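Side-chain contacts in putative endonuclease/exonuclease/phosphatase family protein (Bacteroides vulgatus ATCC 8482, PDB 3G6S), which probably hydrolyses phosphodiester or related phosphate-ester bonds, as nucleases and phosphatases of the DNase I-like superfamily do: residues Arg12-Gln17 and Asn22-Lys27; Arg29-Ile34 and Gln53-Gly58; Ala75-Pro80 and Asn136-His141; Asp211-Pro216 and Pro240-Glu245. One frame throughout, in Å; residues are numbered along the deposited sequence.

Contact 1: Arg12-Gln17 and Asn22-Lys27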
loop_
_atom_site.group_PDB
_atom_site.type_symbol
_atom_site.label_atom_id
_atom_site.label_comp_id
_atom_site.label_asym_id
_atom_site.label_seq_id
_atom_site.Cartn_x
_atom_site.Cartn_y
_atom_site.Cartn_z
ATOM N N ARG A 12 6.762 9.202 0.555
ATOM C CA ARG A 12 6.846 10.639 0.849
ATOM C C ARG A 12 6.905 11.421 -0.462
ATOM O O ARG A 12 7.920 11.397 -1.156
ATOM C CB ARG A 12 8.093 10.946 1.681
ATOM C CG ARG A 12 8.364 12.425 1.846
ATOM C CD ARG A 12 7.301 13.114 2.668
ATOM N NE ARG A 12 7.482 14.559 2.621
ATOM C CZ ARG A 12 6.723 15.441 3.264
ATOM N NH1 ARG A 12 5.715 15.033 4.022
ATOM N NH2 ARG A 12 6.970 16.738 3.143
ATOM N N TYR A 13 5.829 12.124 -0.795
ATOM C CA TYR A 13 5.791 12.877 -2.041
ATOM C C TYR A 13 6.980 13.826 -2.198
ATOM O O TYR A 13 7.560 14.289 -1.212
ATOM C CB TYR A 13 4.472 13.653 -2.157
ATOM C CG TYR A 13 4.388 14.868 -1.275
ATOM C CD1 TYR A 13 4.841 16.109 -1.720
ATOM C CD2 TYR A 13 3.857 14.782 0.009
ATOM C CE1 TYR A 13 4.763 17.236 -0.908
ATOM C CE2 TYR A 13 3.775 15.901 0.830
ATOM C CZ TYR A 13 4.227 17.124 0.368
ATOM O OH TYR A 13 4.144 18.239 1.177
ATOM N N ASP A 14 7.331 14.088 -3.454
ATOM C CA ASP A 14 8.435 14.972 -3.821
ATOM C C ASP A 14 8.190 16.402 -3.349
ATOM O O ASP A 14 7.291 17.082 -3.844
ATOM C CB ASP A 14 8.617 14.974 -5.344
ATOM C CG ASP A 14 9.794 15.830 -5.799
ATOM O OD1 ASP A 14 10.041 16.893 -5.189
ATOM O OD2 ASP A 14 10.464 15.445 -6.784
ATOM N N ASN A 15 9.004 16.856 -2.403
ATOM C CA ASN A 15 8.885 18.209 -1.871
ATOM C C ASN A 15 10.266 18.849 -1.718
ATOM O O ASN A 15 11.043 18.459 -0.840
ATOM C CB ASN A 15 8.181 18.181 -0.517
ATOM C CG ASN A 15 8.041 19.560 0.085
ATOM O OD1 ASN A 15 8.436 20.556 -0.528
ATOM N ND2 ASN A 15 7.478 19.631 1.290
ATOM N N PRO A 16 10.576 19.859 -2.558
ATOM C CA PRO A 16 11.872 20.552 -2.519
ATOM C C PRO A 16 12.265 21.093 -1.143
ATOM O O PRO A 16 13.450 21.283 -0.848
ATOM C CB PRO A 16 11.707 21.657 -3.563
ATOM C CG PRO A 16 10.240 21.936 -3.531
ATOM C CD PRO A 16 9.640 20.556 -3.460
ATOM N N GLN A 17 11.264 21.332 -0.305
ATOM C CA GLN A 17 11.481 21.845 1.044
ATOM C C GLN A 17 12.129 20.792 1.954
ATOM O O GLN A 17 12.681 21.128 2.999
ATOM C CB GLN A 17 10.138 22.292 1.612
ATOM C CG GLN A 17 10.186 22.981 2.955
ATOM C CD GLN A 17 8.812 23.510 3.355
ATOM O OE1 GLN A 17 7.858 22.731 3.510
ATOM N NE2 GLN A 17 8.697 24.837 3.511
ATOM N N ASN A 22 14.844 15.273 0.217
ATOM C CA ASN A 22 14.050 15.361 -1.001
ATOM C C ASN A 22 14.101 14.069 -1.804
ATOM O O ASN A 22 15.080 13.323 -1.749
ATOM C CB ASN A 22 14.525 16.516 -1.889
ATOM C CG ASN A 22 13.717 16.626 -3.175
ATOM O OD1 ASN A 22 12.507 16.874 -3.147
ATOM N ND2 ASN A 22 14.379 16.432 -4.306
ATOM N N TRP A 23 13.035 13.827 -2.557
ATOM C CA TRP A 23 12.912 12.641 -3.384
ATOM C C TRP A 23 14.112 12.398 -4.297
ATOM O O TRP A 23 14.454 11.249 -4.598
ATOM C CB TRP A 23 11.637 12.730 -4.225
ATOM C CG TRP A 23 11.554 11.694 -5.281
ATOM C CD1 TRP A 23 11.728 11.876 -6.614
ATOM C CD2 TRP A 23 11.301 10.297 -5.091
ATOM N NE1 TRP A 23 11.601 10.676 -7.276
ATOM C CE2 TRP A 23 11.340 9.692 -6.364
ATOM C CE3 TRP A 23 11.050 9.500 -3.968
ATOM C CZ2 TRP A 23 11.130 8.318 -6.546
ATOM C CZ3 TRP A 23 10.840 8.131 -4.149
ATOM C CH2 TRP A 23 10.884 7.557 -5.431
ATOM N N GLN A 24 14.753 13.471 -4.741
ATOM C CA GLN A 24 15.906 13.328 -5.623
ATOM C C GLN A 24 17.050 12.550 -4.965
ATOM O O GLN A 24 17.784 11.837 -5.647
ATOM C CB GLN A 24 16.401 14.705 -6.083
ATOM C CG GLN A 24 15.380 15.498 -6.914
ATOM C CD GLN A 24 14.810 14.699 -8.086
ATOM O OE1 GLN A 24 15.555 14.092 -8.860
ATOM N NE2 GLN A 24 13.485 14.709 -8.227
ATOM N N TYR A 25 17.188 12.667 -3.645
ATOM C CA TYR A 25 18.256 11.973 -2.929
ATOM C C TYR A 25 17.844 10.591 -2.422
ATOM O O TYR A 25 18.642 9.889 -1.805
ATOM C CB TYR A 25 18.739 12.820 -1.740
ATOM C CG TYR A 25 19.076 14.251 -2.097
ATOM C CD1 TYR A 25 20.067 14.542 -3.034
ATOM C CD2 TYR A 25 18.372 15.312 -1.528
ATOM C CE1 TYR A 25 20.348 15.859 -3.406
ATOM C CE2 TYR A 25 18.643 16.632 -1.889
ATOM C CZ TYR A 25 19.629 16.900 -2.831
ATOM O OH TYR A 25 19.869 18.199 -3.220
ATOM N N ARG A 26 16.605 10.194 -2.696
ATOM C CA ARG A 26 16.108 8.909 -2.231
ATOM C C ARG A 26 15.721 7.983 -3.371
ATOM O O ARG A 26 15.634 6.767 -3.185
ATOM C CB ARG A 26 14.919 9.145 -1.301
ATOM C CG ARG A 26 15.283 10.077 -0.157
ATOM C CD ARG A 26 14.181 10.229 0.876
ATOM N NE ARG A 26 13.089 11.107 0.448
ATOM C CZ ARG A 26 11.987 10.696 -0.172
ATOM N NH1 ARG A 26 11.820 9.409 -0.455
ATOM N NH2 ARG A 26 11.037 11.569 -0.475
ATOM N N LYS A 27 15.501 8.574 -4.546
ATOM C CA LYS A 27 15.119 7.849 -5.762
ATOM C C LYS A 27 15.825 6.505 -5.916
ATOM O O LYS A 27 15.180 5.466 -5.952
ATOM C CB LYS A 27 15.441 8.672 -7.014
ATOM C CG LYS A 27 14.741 10.015 -7.149
ATOM C CD LYS A 27 14.850 10.549 -8.595
ATOM C CE LYS A 27 16.291 10.566 -9.113
ATOM N NZ LYS A 27 16.334 10.765 -10.583
HETATM O O HOH W 1 10.238 14.312 -0.644
#

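Contact 2: Arg29-Ile34 and Gln53-Gly58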
loop_
_atom_site.group_PDB
_atom_site.type_symbol
_atom_site.label_atom_id
_atom_site.label_comp_id
_atom_site.label_asym_id
_atom_site.label_seq_id
_atom_site.Cartn_x
_atom_site.Cartn_y
_atom_site.Cartn_z
ATOM N N ARG A 29 17.921 4.931 -3.826
ATOM C CA ARG A 29 17.856 4.106 -2.625
ATOM C C ARG A 29 16.559 3.291 -2.595
ATOM O O ARG A 29 16.582 2.108 -2.265
ATOM C CB ARG A 29 17.953 4.987 -1.370
ATOM C CG ARG A 29 19.293 5.678 -1.187
ATOM C CD ARG A 29 19.545 6.025 0.276
ATOM N NE ARG A 29 18.898 7.262 0.708
ATOM C CZ ARG A 29 19.463 8.466 0.646
ATOM N NH1 ARG A 29 20.696 8.599 0.165
ATOM N NH2 ARG A 29 18.800 9.536 1.076
ATOM N N VAL A 30 15.438 3.925 -2.949
ATOM C CA VAL A 30 14.137 3.250 -2.958
ATOM C C VAL A 30 14.055 2.145 -4.022
ATOM O O VAL A 30 13.618 1.026 -3.728
ATOM C CB VAL A 30 12.974 4.254 -3.177
ATOM C CG1 VAL A 30 11.645 3.508 -3.220
ATOM C CG2 VAL A 30 12.950 5.276 -2.044
ATOM N N CYS A 31 14.471 2.455 -5.248
ATOM C CA CYS A 31 14.464 1.464 -6.329
ATOM C C CYS A 31 15.346 0.273 -5.952
ATOM O O CYS A 31 14.962 -0.887 -6.135
ATOM C CB CYS A 31 15.013 2.050 -7.636
ATOM S SG CYS A 31 14.040 3.382 -8.363
ATOM N N GLN A 32 16.535 0.570 -5.432
ATOM C CA GLN A 32 17.474 -0.469 -5.057
ATOM C C GLN A 32 16.880 -1.405 -4.018
ATOM O O GLN A 32 16.991 -2.622 -4.133
ATOM C CB GLN A 32 18.778 0.149 -4.537
ATOM C CG GLN A 32 19.978 -0.786 -4.661
ATOM C CD GLN A 32 20.157 -1.306 -6.090
ATOM O OE1 GLN A 32 20.349 -0.525 -7.032
ATOM N NE2 GLN A 32 20.088 -2.627 -6.257
ATOM N N PHE A 33 16.241 -0.835 -3.005
ATOM C CA PHE A 33 15.625 -1.634 -1.946
ATOM C C PHE A 33 14.651 -2.651 -2.558
ATOM O O PHE A 33 14.695 -3.844 -2.246
ATOM C CB PHE A 33 14.880 -0.711 -0.979
ATOM C CG PHE A 33 14.254 -1.422 0.173
ATOM C CD1 PHE A 33 14.979 -1.675 1.326
ATOM C CD2 PHE A 33 12.929 -1.838 0.107
ATOM C CE1 PHE A 33 14.392 -2.333 2.403
ATOM C CE2 PHE A 33 12.331 -2.497 1.179
ATOM C CZ PHE A 33 13.065 -2.745 2.329
ATOM N N ILE A 34 13.784 -2.163 -3.444
ATOM C CA ILE A 34 12.798 -2.998 -4.121
ATOM C C ILE A 34 13.441 -4.162 -4.873
ATOM O O ILE A 34 13.062 -5.317 -4.664
ATOM C CB ILE A 34 11.954 -2.152 -5.099
ATOM C CG1 ILE A 34 11.199 -1.071 -4.314
ATOM C CG2 ILE A 34 10.978 -3.039 -5.868
ATOM C CD1 ILE A 34 10.407 -0.104 -5.184
ATOM N N GLN A 53 7.044 8.230 -12.555
ATOM C CA GLN A 53 7.908 8.029 -13.723
ATOM C C GLN A 53 9.314 7.559 -13.342
ATOM O O GLN A 53 9.912 6.755 -14.054
ATOM C CB GLN A 53 8.012 9.316 -14.553
ATOM C CG GLN A 53 6.776 9.627 -15.394
ATOM C CD GLN A 53 6.408 8.486 -16.352
ATOM O OE1 GLN A 53 5.885 7.445 -15.934
ATOM N NE2 GLN A 53 6.687 8.679 -17.640
ATOM N N ASP A 54 9.847 8.062 -12.230
ATOM C CA ASP A 54 11.173 7.642 -11.806
ATOM C C ASP A 54 11.148 6.172 -11.417
ATOM O O ASP A 54 12.099 5.437 -11.686
ATOM C CB ASP A 54 11.668 8.460 -10.613
ATOM C CG ASP A 54 11.890 9.911 -10.956
ATOM O OD1 ASP A 54 12.197 10.211 -12.134
ATOM O OD2 ASP A 54 11.768 10.755 -10.040
ATOM N N LEU A 55 10.063 5.741 -10.774
ATOM C CA LEU A 55 9.952 4.345 -10.364
ATOM C C LEU A 55 9.981 3.441 -11.593
ATOM O O LEU A 55 10.704 2.442 -11.621
ATOM C CB LEU A 55 8.662 4.091 -9.573
ATOM C CG LEU A 55 8.644 4.253 -8.042
ATOM C CD1 LEU A 55 10.023 3.973 -7.445
ATOM C CD2 LEU A 55 8.205 5.656 -7.687
ATOM N N ARG A 56 9.199 3.792 -12.612
ATOM C CA ARG A 56 9.165 2.998 -13.827
ATOM C C ARG A 56 10.563 2.920 -14.444
ATOM O O ARG A 56 10.978 1.869 -14.942
ATOM C CB ARG A 56 8.174 3.596 -14.832
ATOM C CG ARG A 56 6.721 3.537 -14.371
ATOM C CD ARG A 56 5.759 4.103 -15.407
ATOM N NE ARG A 56 6.019 3.584 -16.744
ATOM C CZ ARG A 56 6.026 2.293 -17.066
ATOM N NH1 ARG A 56 5.782 1.369 -16.147
ATOM N NH2 ARG A 56 6.290 1.923 -18.313
ATOM N N ALA A 57 11.299 4.026 -14.396
ATOM C CA ALA A 57 12.641 4.055 -14.967
ATOM C C ALA A 57 13.633 3.241 -14.145
ATOM O O ALA A 57 14.503 2.568 -14.700
ATOM C CB ALA A 57 13.120 5.488 -15.087
ATOM N N GLY A 58 13.492 3.297 -12.824
ATOM C CA GLY A 58 14.390 2.569 -11.949
ATOM C C GLY A 58 14.023 1.113 -11.759
ATOM O O GLY A 58 14.856 0.312 -11.340
#

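Contact 3: Ala75-Pro80 and Asn136-His141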
loop_
_atom_site.group_PDB
_atom_site.type_symbol
_atom_site.label_atom_id
_atom_site.label_comp_id
_atom_site.label_asym_id
_atom_site.label_seq_id
_atom_site.Cartn_x
_atom_site.Cartn_y
_atom_site.Cartn_z
ATOM N N ALA A 75 -2.637 14.441 -12.136
ATOM C CA ALA A 75 -2.642 15.447 -11.080
ATOM C C ALA A 75 -2.894 14.839 -9.706
ATOM O O ALA A 75 -3.821 14.053 -9.529
ATOM C CB ALA A 75 -3.697 16.504 -11.374
ATOM N N GLY A 76 -2.065 15.214 -8.737
ATOM C CA GLY A 76 -2.222 14.702 -7.388
ATOM C C GLY A 76 -1.372 13.488 -7.080
ATOM O O GLY A 76 -0.638 12.998 -7.942
ATOM N N GLU A 77 -1.465 12.996 -5.849
ATOM C CA GLU A 77 -0.682 11.833 -5.454
ATOM C C GLU A 77 -1.309 10.532 -5.965
ATOM O O GLU A 77 -2.527 10.381 -6.010
ATOM C CB GLU A 77 -0.547 11.768 -3.928
ATOM C CG GLU A 77 -0.195 13.098 -3.281
ATOM C CD GLU A 77 0.156 12.967 -1.803
ATOM O OE1 GLU A 77 -0.504 12.182 -1.089
ATOM O OE2 GLU A 77 1.086 13.665 -1.348
ATOM N N TYR A 78 -0.458 9.608 -6.381
ATOM C CA TYR A 78 -0.891 8.304 -6.853
ATOM C C TYR A 78 -0.852 7.351 -5.669
ATOM O O TYR A 78 -0.226 7.633 -4.644
ATOM C CB TYR A 78 0.089 7.748 -7.885
ATOM C CG TYR A 78 0.068 8.384 -9.251
ATOM C CD1 TYR A 78 -0.148 7.605 -10.387
ATOM C CD2 TYR A 78 0.310 9.747 -9.419
ATOM C CE1 TYR A 78 -0.123 8.157 -11.655
ATOM C CE2 TYR A 78 0.334 10.314 -10.689
ATOM C CZ TYR A 78 0.115 9.507 -11.800
ATOM O OH TYR A 78 0.123 10.041 -13.062
ATOM N N ALA A 79 -1.507 6.208 -5.828
ATOM C CA ALA A 79 -1.498 5.141 -4.819
ATOM C C ALA A 79 -1.369 3.911 -5.718
ATOM O O ALA A 79 -2.220 3.033 -5.722
ATOM C CB ALA A 79 -2.808 5.128 -4.053
ATOM N N PRO A 80 -0.267 3.839 -6.479
ATOM C CA PRO A 80 0.050 2.773 -7.430
ATOM C C PRO A 80 0.494 1.421 -6.904
ATOM O O PRO A 80 0.879 1.271 -5.745
ATOM C CB PRO A 80 1.136 3.411 -8.284
ATOM C CG PRO A 80 1.962 4.121 -7.235
ATOM C CD PRO A 80 0.912 4.710 -6.278
ATOM N N ASN A 136 -4.544 -1.247 -3.098
ATOM C CA ASN A 136 -3.621 -0.338 -2.437
ATOM C C ASN A 136 -4.329 0.980 -2.215
ATOM O O ASN A 136 -4.927 1.530 -3.139
ATOM C CB ASN A 136 -2.399 -0.105 -3.315
ATOM C CG ASN A 136 -1.353 0.711 -2.616
ATOM O OD1 ASN A 136 -0.958 0.385 -1.490
ATOM N ND2 ASN A 136 -0.884 1.778 -3.268
ATOM N N THR A 137 -4.254 1.507 -1.003
ATOM C CA THR A 137 -4.952 2.749 -0.735
ATOM C C THR A 137 -4.219 3.678 0.240
ATOM O O THR A 137 -3.187 3.306 0.792
ATOM C CB THR A 137 -6.367 2.415 -0.208
ATOM O OG1 THR A 137 -7.097 3.623 0.027
ATOM C CG2 THR A 137 -6.274 1.614 1.074
ATOM N N HIS A 138 -4.754 4.886 0.426
ATOM C CA HIS A 138 -4.200 5.897 1.348
ATOM C C HIS A 138 -5.374 6.603 2.029
ATOM O O HIS A 138 -6.091 7.363 1.387
ATOM C CB HIS A 138 -3.374 6.944 0.591
ATOM C CG HIS A 138 -2.517 7.791 1.478
ATOM N ND1 HIS A 138 -2.604 7.746 2.853
ATOM C CD2 HIS A 138 -1.530 8.671 1.191
ATOM C CE1 HIS A 138 -1.699 8.561 3.376
ATOM N NE2 HIS A 138 -1.036 9.133 2.390
ATOM N N PHE A 139 -5.568 6.349 3.323
ATOM C CA PHE A 139 -6.673 6.937 4.095
ATOM C C PHE A 139 -6.456 8.377 4.574
ATOM O O PHE A 139 -5.332 8.883 4.579
ATOM C CB PHE A 139 -6.972 6.051 5.309
ATOM C CG PHE A 139 -7.879 4.887 5.011
ATOM C CD1 PHE A 139 -7.882 4.281 3.761
ATOM C CD2 PHE A 139 -8.710 4.372 5.998
ATOM C CE1 PHE A 139 -8.704 3.184 3.504
ATOM C CE2 PHE A 139 -9.531 3.276 5.744
ATOM C CZ PHE A 139 -9.526 2.683 4.498
ATOM N N ASP A 140 -7.552 9.025 4.973
ATOM C CA ASP A 140 -7.528 10.397 5.482
ATOM C C ASP A 140 -7.100 10.382 6.955
ATOM O O ASP A 140 -7.566 9.550 7.732
ATOM C CB ASP A 140 -8.919 11.030 5.370
ATOM C CG ASP A 140 -8.944 12.489 5.825
ATOM O OD1 ASP A 140 -10.048 13.046 5.981
ATOM O OD2 ASP A 140 -7.866 13.089 6.022
ATOM N N HIS A 141 -6.222 11.305 7.336
ATOM C CA HIS A 141 -5.746 11.373 8.713
ATOM C C HIS A 141 -6.713 12.113 9.635
ATOM O O HIS A 141 -6.737 11.873 10.848
ATOM C CB HIS A 141 -4.381 12.048 8.763
ATOM C CG HIS A 141 -4.358 13.385 8.105
ATOM N ND1 HIS A 141 -4.063 14.548 8.790
ATOM C CD2 HIS A 141 -4.605 13.753 6.829
ATOM C CE1 HIS A 141 -4.132 15.570 7.958
ATOM N NE2 HIS A 141 -4.459 15.116 6.760
#

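Contact 4: Asp211-Pro216 and Pro240-Glu245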
loop_
_atom_site.group_PDB
_atom_site.type_symbol
_atom_site.label_atom_id
_atom_site.label_comp_id
_atom_site.label_asym_id
_atom_site.label_seq_id
_atom_site.Cartn_x
_atom_site.Cartn_y
_atom_site.Cartn_z
ATOM N N ASP A 211 9.234 10.039 10.793
ATOM C CA ASP A 211 9.418 11.405 10.299
ATOM C C ASP A 211 10.886 11.703 9.978
ATOM O O ASP A 211 11.435 12.709 10.416
ATOM C CB ASP A 211 8.872 12.412 11.327
ATOM C CG ASP A 211 8.938 13.850 10.837
ATOM O OD1 ASP A 211 8.673 14.097 9.640
ATOM O OD2 ASP A 211 9.233 14.749 11.652
ATOM N N PHE A 212 11.511 10.824 9.202
ATOM C CA PHE A 212 12.914 10.984 8.827
ATOM C C PHE A 212 13.834 10.866 10.036
ATOM O O PHE A 212 14.740 11.678 10.226
ATOM C CB PHE A 212 13.141 12.333 8.132
ATOM C CG PHE A 212 12.565 12.407 6.746
ATOM C CD1 PHE A 212 13.002 11.541 5.752
ATOM C CD2 PHE A 212 11.586 13.344 6.433
ATOM C CE1 PHE A 212 12.475 11.602 4.460
ATOM C CE2 PHE A 212 11.053 13.413 5.143
ATOM C CZ PHE A 212 11.501 12.536 4.153
ATOM N N ALA A 213 13.584 9.838 10.846
ATOM C CA ALA A 213 14.360 9.556 12.052
ATOM C C ALA A 213 14.404 10.710 13.052
ATOM O O ALA A 213 15.360 10.834 13.809
ATOM C CB ALA A 213 15.777 9.146 11.672
ATOM N N ARG A 214 13.375 11.549 13.062
ATOM C CA ARG A 214 13.351 12.663 13.995
ATOM C C ARG A 214 12.513 12.348 15.226
ATOM O O ARG A 214 12.577 13.049 16.233
ATOM C CB ARG A 214 12.860 13.933 13.297
ATOM C CG ARG A 214 13.968 14.598 12.503
ATOM C CD ARG A 214 13.501 15.806 11.712
ATOM N NE ARG A 214 12.506 15.449 10.713
ATOM C CZ ARG A 214 12.115 16.248 9.727
ATOM N NH1 ARG A 214 12.643 17.462 9.606
ATOM N NH2 ARG A 214 11.193 15.836 8.864
ATOM N N ILE A 215 11.738 11.275 15.151
ATOM C CA ILE A 215 10.915 10.860 16.278
ATOM C C ILE A 215 11.600 9.671 16.958
ATOM O O ILE A 215 12.005 8.712 16.294
ATOM C CB ILE A 215 9.498 10.452 15.810
ATOM C CG1 ILE A 215 8.842 11.620 15.088
ATOM C CG2 ILE A 215 8.656 10.053 16.987
ATOM C CD1 ILE A 215 7.467 11.313 14.562
ATOM N N PRO A 216 11.761 9.729 18.291
ATOM C CA PRO A 216 12.407 8.620 18.997
ATOM C C PRO A 216 11.633 7.321 18.788
ATOM O O PRO A 216 10.404 7.308 18.831
ATOM C CB PRO A 216 12.405 9.089 20.450
ATOM C CG PRO A 216 11.185 9.954 20.529
ATOM C CD PRO A 216 11.284 10.751 19.240
ATOM N N PRO A 240 12.005 -3.192 8.103
ATOM C CA PRO A 240 13.396 -2.765 8.270
ATOM C C PRO A 240 13.527 -1.412 8.946
ATOM O O PRO A 240 12.793 -0.470 8.626
ATOM C CB PRO A 240 13.928 -2.757 6.841
ATOM C CG PRO A 240 12.707 -2.395 6.034
ATOM C CD PRO A 240 11.648 -3.269 6.673
ATOM N N ALA A 241 14.453 -1.314 9.895
ATOM C CA ALA A 241 14.667 -0.051 10.595
ATOM C C ALA A 241 15.211 0.976 9.610
ATOM O O ALA A 241 15.972 0.649 8.700
ATOM C CB ALA A 241 15.646 -0.238 11.748
ATOM N N GLU A 242 14.801 2.220 9.796
ATOM C CA GLU A 242 15.252 3.283 8.934
ATOM C C GLU A 242 16.730 3.537 9.222
ATOM O O GLU A 242 17.216 3.205 10.303
ATOM C CB GLU A 242 14.401 4.545 9.167
ATOM C CG GLU A 242 14.474 5.205 10.561
ATOM C CD GLU A 242 14.078 4.298 11.730
ATOM O OE1 GLU A 242 13.231 3.389 11.569
ATOM O OE2 GLU A 242 14.611 4.522 12.838
ATOM N N VAL A 243 17.452 4.083 8.249
ATOM C CA VAL A 243 18.870 4.365 8.438
ATOM C C VAL A 243 19.071 5.869 8.315
ATOM O O VAL A 243 18.883 6.433 7.242
ATOM C CB VAL A 243 19.725 3.645 7.379
ATOM C CG1 VAL A 243 21.194 3.790 7.726
ATOM C CG2 VAL A 243 19.337 2.176 7.306
ATOM N N PRO A 244 19.444 6.537 9.420
ATOM C CA PRO A 244 19.668 7.989 9.452
ATOM C C PRO A 244 20.532 8.563 8.331
ATOM O O PRO A 244 20.326 9.701 7.910
ATOM C CB PRO A 244 20.274 8.207 10.834
ATOM C CG PRO A 244 19.535 7.194 11.654
ATOM C CD PRO A 244 19.615 5.960 10.765
ATOM N N GLU A 245 21.495 7.782 7.852
ATOM C CA GLU A 245 22.370 8.229 6.771
ATOM C C GLU A 245 21.676 8.021 5.421
ATOM O O GLU A 245 21.398 8.981 4.699
ATOM C CB GLU A 245 23.696 7.455 6.792
ATOM C CG GLU A 245 24.505 7.557 8.094
ATOM C CD GLU A 245 24.094 6.529 9.149
ATOM O OE1 GLU A 245 22.956 6.614 9.670
ATOM O OE2 GLU A 245 24.914 5.631 9.454
HETATM O O HOH W 2 13.467 6.838 14.974
#

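Contact 1: Arg12-Gln17 and Asn22-Lys27
Arg26 reaches across to the backbone of Arg12: NH2 of Arg26 gives a hydrogen bond of 3.2 Å to O of Arg12, which lies near the guanidinium plane. At the acceptor the donor is tilted 30° from the carbonyl plane. The Arg26 chain bends at chi3, and Trp23 CA lies over one face of the guanidinium, toward its rim. A water in the plane of the group accepts from Arg26 NH2 at 2.9 Å and donates to Tyr13 O. The other nitrogens of the group go to Asn21 O, Ile11 O and Leu248 O, so several carbonyls fix its rotation. Farther along, the Asp14 side chain crosses Trp23 at about a right angle, carboxylate and indole planes 42° apart, with Asp14 OD2 3.8 Å from Trp23 CD1. CG of Asp14 stands anti to its own nitrogen (chi1 -178°), which carries OD2 to a weak hydrogen bond with Gln24 NE2 (3.4 Å). An alanine in place of Asp14 is likely to leave the Gln24 amide without this mate and the indole flank less covered. Trp23 NE1 itself binds Asp54. Both segments belong to the long loop after the first strand, 2-10, of a DNase I-like sandwich.

Contact 2: Arg29-Ile34 and Gln53-Gly58
Cys31 meets Gly58, the pair whose CA atoms come closest between the two segments, with Cys31 SG 3.7 Å from Gly58 CA. The thiol lies anti to its own carbonyl carbon (chi1 -65°), a setting that carries sulfur over the last turn of helix 49-58. CD1 of Leu55 touches the same sulfur at 4.2 Å, reaching it from one turn earlier in that helix. The contact is therefore one sulfur set against the Gly58 backbone and one Leu55 methyl, all by van der Waals packing. A beta carbon built on Gly58 would point at helix 27-36 and fall about 2.3 Å from Cys31 SG, so the close approach at this point depends on a residue without a side chain. The segment axes pass 9.8 Å apart and cross at -48°. In the next shell, Leu55 rests on Met44 and Phe82, while Val30 and Ile34 of the facing helix also lie on Met44. Gly58 O receives a weak hydrogen bond from Lys35 NZ. Helix 27-36 forms the beta-alpha-beta crossover between the adjacent parallel strands 2-10 and 41-45. Helix 49-58 follows strand 41-45 and leads on to 62-65, and strand 81-84 lies between those two in the sheet. The two helices thus sit side by side, both resting on strand 41-45.

Contact 3: Ala75-Pro80 and Asn136-His141
Where Ala79 meets Asn136 the loop and the strand run nearly antiparallel, 161° apart, and the nearest CA pair, Ala79 and Thr137, is 5.9 Å apart. The contact spans the two sheets of the DNase I-like sandwich: the loop 75-80 leads into strand 81-84 of one sheet, and Asn136 to His138 end strand 131-138 of the other. Asn136 carries it. Its CG is anti to the backbone nitrogen (chi1 -174°), which sends the amide toward the loop, where ND2 donates to Ala79 O at 3.1 Å with an N-H...O angle of 160°. The oxygen lies near the amide plane, yet the donor stands almost directly above the Ala79 carbonyl plane. ND2 also binds Met44 O, and OD1 accepts from the Thr170 hydroxyl, so both ends of this buried amide are held. A leucine at Asn136 would probably leave the Ala79 and Met44 carbonyls and the Thr170 hydroxyl without their mate in the core. The Ala79 methyl lies alongside, its CB 3.9 Å from Asn136 ND2. Two residues away along each segment, Glu77, salt-bridged to Arg69, approaches the His138 ring obliquely, its OE1 4.3 Å from His138 CD2.

Contact 4: Asp211-Pro216 and Pro240-Glu245
The guanidinium of Arg214, next to the Ala213 that touches Glu242 and Pro244, has Asp211 O at its edge and in its plane. That bond, Arg214 NE to Asp211 O, is 3.0 Å long and points almost straight down the carbonyl. Beside it, NH2 of Arg214 makes a weak, salt-bridging hydrogen bond of 3.2 Å to OD1 of Asp211. Asp211, Phe212 and Ala213 all have positive phi, a left-handed course. The methyl of Ala213 points toward the other loop and touches Pro244 CG at 4.2 Å, an apolar contact, with Glu242 CG 4.3 Å from Ala213 CB. The Glu242 carboxylate is held by Asn252 and Tyr207. A water donates to Ile215 O and, weakly, to Glu242 OE2, adding a polar link. This is a surface meeting of two loops of the sandwich, one joining strands 201-204 and 224-228 of different sheets, the other joining strands 233-239 and 254-260 within one sheet.

How the contacts relate
Contact 1 is the hub. It touches contact 2 through Trp23, whose NE1 lies 2.8 Å from Asp54 OD2 and whose CH2 packs on Leu55 CD2. It meets contact 3 where Tyr13 CD2 comes 3.3 Å from Glu77 OE2, and contact 4 where Arg12 CG and Arg26 NE pack on the Phe212 ring. Contacts 2 and 4 meet through Phe33 and Pro240, though their centres are about 20 Å apart. Contact 3, deepest in the sandwich, stays about 12 Å from contact 4 at the nearest atoms. In relatives of this fold the active site opens at one end of the sandwich; contacts 1 and 3 probably lie near its counterpart here.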